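Long-range contact in putative PLP-dependent aminotransferase (Bacillus cereus ATCC 10987, PDB 3JU7), which probably acts as a pyridoxal-phosphate-dependent aminotransferase of the DegT/DnrJ/EryC1 family: residues Thr87-Pro92 and Pro321-Gln326. Residues are numbered along the deposited sequence; the frame is centred on the assembly and turned at random.
Sequences TFPATP and PSCHQQ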
ATOM      1  N   THR A  87     -18.864  -0.419 -10.710  1.00 22.55           N
ATOM      2  CA  THR A  87     -17.927  -0.951  -9.717  1.00 22.58           C
ATOM      3  C   THR A  87     -17.345   0.233  -8.944  1.00 22.23           C
ATOM      4  O   THR A  87     -17.600   1.378  -9.280  1.00 21.17           O
ATOM      5  CB  THR A  87     -16.789  -1.787 -10.373  1.00 24.42           C
ATOM      6  OG1 THR A  87     -15.994  -2.422  -9.360  1.00 21.42           O
ATOM      7  CG2 THR A  87     -15.891  -0.881 -11.268  1.00 19.87           C
ATOM      8  N   PHE A  88     -16.583  -0.051  -7.891  1.00 23.52           N
ATOM      9  CA  PHE A  88     -15.922   0.981  -7.118  1.00 22.62           C
ATOM     10  C   PHE A  88     -14.706   1.469  -7.940  1.00 23.03           C
ATOM     11  O   PHE A  88     -14.133   0.706  -8.693  1.00 22.09           O
ATOM     12  CB  PHE A  88     -15.500   0.421  -5.777  1.00 22.33           C
ATOM     13  CG  PHE A  88     -14.934   1.456  -4.815  1.00 26.65           C
ATOM     14  CD1 PHE A  88     -15.751   2.431  -4.275  1.00 20.55           C
ATOM     15  CD2 PHE A  88     -13.630   1.367  -4.362  1.00 25.63           C
ATOM     16  CE1 PHE A  88     -15.260   3.363  -3.401  1.00 28.36           C
ATOM     17  CE2 PHE A  88     -13.148   2.285  -3.472  1.00 34.15           C
ATOM     18  CZ  PHE A  88     -13.977   3.295  -2.989  1.00 28.54           C
ATOM     19  N   PRO A  89     -14.333   2.759  -7.820  1.00 24.23           N
ATOM     20  CA  PRO A  89     -13.236   3.241  -8.681  1.00 23.72           C
ATOM     21  C   PRO A  89     -11.866   2.581  -8.501  1.00 22.39           C
ATOM     22  O   PRO A  89     -11.043   2.694  -9.391  1.00 22.48           O
ATOM     23  CB  PRO A  89     -13.196   4.740  -8.377  1.00 25.17           C
ATOM     24  CG  PRO A  89     -14.635   5.095  -8.078  1.00 20.61           C
ATOM     25  CD  PRO A  89     -15.132   3.881  -7.285  1.00 24.69           C
ATOM     26  N   ALA A  90     -11.630   1.903  -7.385  1.00 19.23           N
ATOM     27  CA  ALA A  90     -10.410   1.131  -7.213  1.00 21.23           C
ATOM     28  C   ALA A  90     -10.138   0.201  -8.427  1.00 23.26           C
ATOM     29  O   ALA A  90      -8.951   0.018  -8.829  1.00 22.65           O
ATOM     30  CB  ALA A  90     -10.463   0.329  -5.871  1.00 18.32           C
ATOM     31  N   THR A  91     -11.197  -0.340  -9.068  1.00 22.75           N
ATOM     32  CA  THR A  91     -10.987  -1.339 -10.132  1.00 21.25           C
ATOM     33  C   THR A  91     -10.385  -0.717 -11.374  1.00 23.00           C
ATOM     34  O   THR A  91      -9.351  -1.179 -11.843  1.00 21.42           O
ATOM     35  CB  THR A  91     -12.270  -2.126 -10.508  1.00 23.72           C
ATOM     36  OG1 THR A  91     -12.957  -2.505  -9.313  1.00 22.35           O
ATOM     37  CG2 THR A  91     -11.921  -3.381 -11.345  1.00 10.95           C
ATOM     38  N   PRO A  92     -11.018   0.331 -11.944  1.00 20.40           N
ATOM     39  CA  PRO A  92     -10.308   0.897 -13.106  1.00 20.92           C
ATOM     40  C   PRO A  92      -8.961   1.579 -12.751  1.00 22.62           C
ATOM     41  O   PRO A  92      -8.015   1.565 -13.555  1.00 22.92           O
ATOM     42  CB  PRO A  92     -11.319   1.906 -13.695  1.00 19.73           C
ATOM     43  CG  PRO A  92     -12.298   2.221 -12.552  1.00 20.22           C
ATOM     44  CD  PRO A  92     -12.337   0.933 -11.743  1.00 22.33           C
ATOM     45  N   PRO A 321     -22.630   8.431  -9.470  1.00 27.00           N
ATOM     46  CA  PRO A 321     -22.202   8.029 -10.811  1.00 25.01           C
ATOM     47  C   PRO A 321     -21.458   6.713 -10.855  1.00 25.78           C
ATOM     48  O   PRO A 321     -20.686   6.397  -9.944  1.00 25.16           O
ATOM     49  CB  PRO A 321     -21.235   9.148 -11.208  1.00 26.96           C
ATOM     50  CG  PRO A 321     -20.712   9.678  -9.882  1.00 26.08           C
ATOM     51  CD  PRO A 321     -21.966   9.690  -9.071  1.00 25.42           C
ATOM     52  N   SER A 322     -21.694   5.949 -11.919  1.00 24.57           N
ATOM     53  CA  SER A 322     -20.870   4.797 -12.192  1.00 24.82           C
ATOM     54  C   SER A 322     -19.518   5.287 -12.693  1.00 23.68           C
ATOM     55  O   SER A 322     -19.378   6.480 -13.034  1.00 23.60           O
ATOM     56  CB  SER A 322     -21.522   3.902 -13.238  1.00 24.60           C
ATOM     57  OG  SER A 322     -22.091   2.776 -12.617  1.00 28.88           O
ATOM     58  N   CYS A 323     -18.548   4.371 -12.799  1.00 20.50           N
ATOM     59  CA  CYS A 323     -17.183   4.755 -13.173  1.00 22.47           C
ATOM     60  C   CYS A 323     -17.179   5.527 -14.475  1.00 23.38           C
ATOM     61  O   CYS A 323     -16.544   6.557 -14.545  1.00 23.31           O
ATOM     62  CB  CYS A 323     -16.214   3.558 -13.246  1.00 19.95           C
ATOM     63  SG  CYS A 323     -15.879   2.856 -11.603  1.00 24.86           S
ATOM     64  N   HIS A 324     -17.889   5.031 -15.490  1.00 22.52           N
ATOM     65  CA  HIS A 324     -17.867   5.645 -16.802  1.00 22.64           C
ATOM     66  C   HIS A 324     -18.442   7.047 -16.750  1.00 25.46           C
ATOM     67  O   HIS A 324     -18.192   7.839 -17.648  1.00 24.57           O
ATOM     68  CB  HIS A 324     -18.609   4.783 -17.854  1.00 21.72           C
ATOM     69  CG  HIS A 324     -20.116   4.881 -17.822  1.00 15.43           C
ATOM     70  ND1 HIS A 324     -20.895   4.158 -16.943  1.00 22.88           N
ATOM     71  CD2 HIS A 324     -20.983   5.535 -18.633  1.00 17.88           C
ATOM     72  CE1 HIS A 324     -22.172   4.392 -17.183  1.00 25.31           C
ATOM     73  NE2 HIS A 324     -22.253   5.248 -18.190  1.00 21.15           N
ATOM     74  N   GLN A 325     -19.216   7.340 -15.703  1.00 24.96           N
ATOM     75  CA  GLN A 325     -19.817   8.675 -15.500  1.00 24.42           C
ATOM     76  C   GLN A 325     -18.939   9.629 -14.657  1.00 25.16           C
ATOM     77  O   GLN A 325     -19.185  10.828 -14.615  1.00 23.25           O
ATOM     78  CB  GLN A 325     -21.205   8.523 -14.851  1.00 21.50           C
ATOM     79  CG  GLN A 325     -22.142   7.626 -15.681  1.00 22.45           C
ATOM     80  CD  GLN A 325     -23.422   7.290 -14.976  1.00 22.14           C
ATOM     81  OE1 GLN A 325     -23.435   7.100 -13.754  1.00 23.87           O
ATOM     82  NE2 GLN A 325     -24.530   7.206 -15.745  1.00 21.81           N
ATOM     83  N   GLN A 326     -17.932   9.089 -13.984  1.00 24.81           N
ATOM     84  CA  GLN A 326     -17.032   9.900 -13.159  1.00 25.43           C
ATOM     85  C   GLN A 326     -15.950  10.532 -13.993  1.00 26.99           C
ATOM     86  O   GLN A 326     -15.490   9.954 -14.994  1.00 29.65           O
ATOM     87  CB  GLN A 326     -16.399   9.070 -12.045  1.00 24.40           C
ATOM     88  CG  GLN A 326     -17.429   8.646 -11.084  1.00 24.36           C
ATOM     89  CD  GLN A 326     -16.919   7.845  -9.937  1.00 26.55           C
ATOM     90  OE1 GLN A 326     -15.838   8.078  -9.412  1.00 25.52           O
ATOM     91  NE2 GLN A 326     -17.722   6.904  -9.518  1.00 22.82           N
TER
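Cys323 sets its sulfur against the turn leading into helix 90-97, where it meets Thr87, Pro89 and Pro92. The sulfur lies beside its own backbone N and anti to the carbonyl carbon (chi1 -69°), which carries it forward from the 3-10 turn 323-325. SG comes within 3.2 Å of the backbone O of Thr87. It also touches methyl CG2 of Thr87 at 3.8 Å and ring carbon CG of Pro92 at 3.8 Å. CA of Pro89 is a little farther, 4.0 Å from SG. The thiol is thus packed among apolar carbons, with the backbone oxygens of Thr87 and, farther off, Phe88. Phe104 of strand 101-105 also packs on Cys323.

A second, smaller touch joins Gln326 to Pro89. The two side chains cross at about a right angle, and OE1 of Gln326 reaches CG of the proline at 3.5 Å. Both polar atoms of the amide are bonded. NE2 of Gln326 bonds to the backbone O of Pro321 at 3.0 Å, with the acceptor close to the amide plane but the donor above the carbonyl plane. OE1 accepts from the backbone N of Cys226 of the second subunit, whose Phe220 packs on Pro89.

Within 87-92, OG1 of Thr87 donates to OG1 of Thr91 at 3.0 Å, and Thr91 OG1 also bonds to Asp161.

The loop after helix 301-309 thus packs on the loop between strand 80-84 and helix 90-97. Its Pro89-Gln326 edge lies in the subunit interface, as in dimers of the fold type I PLP enzymes.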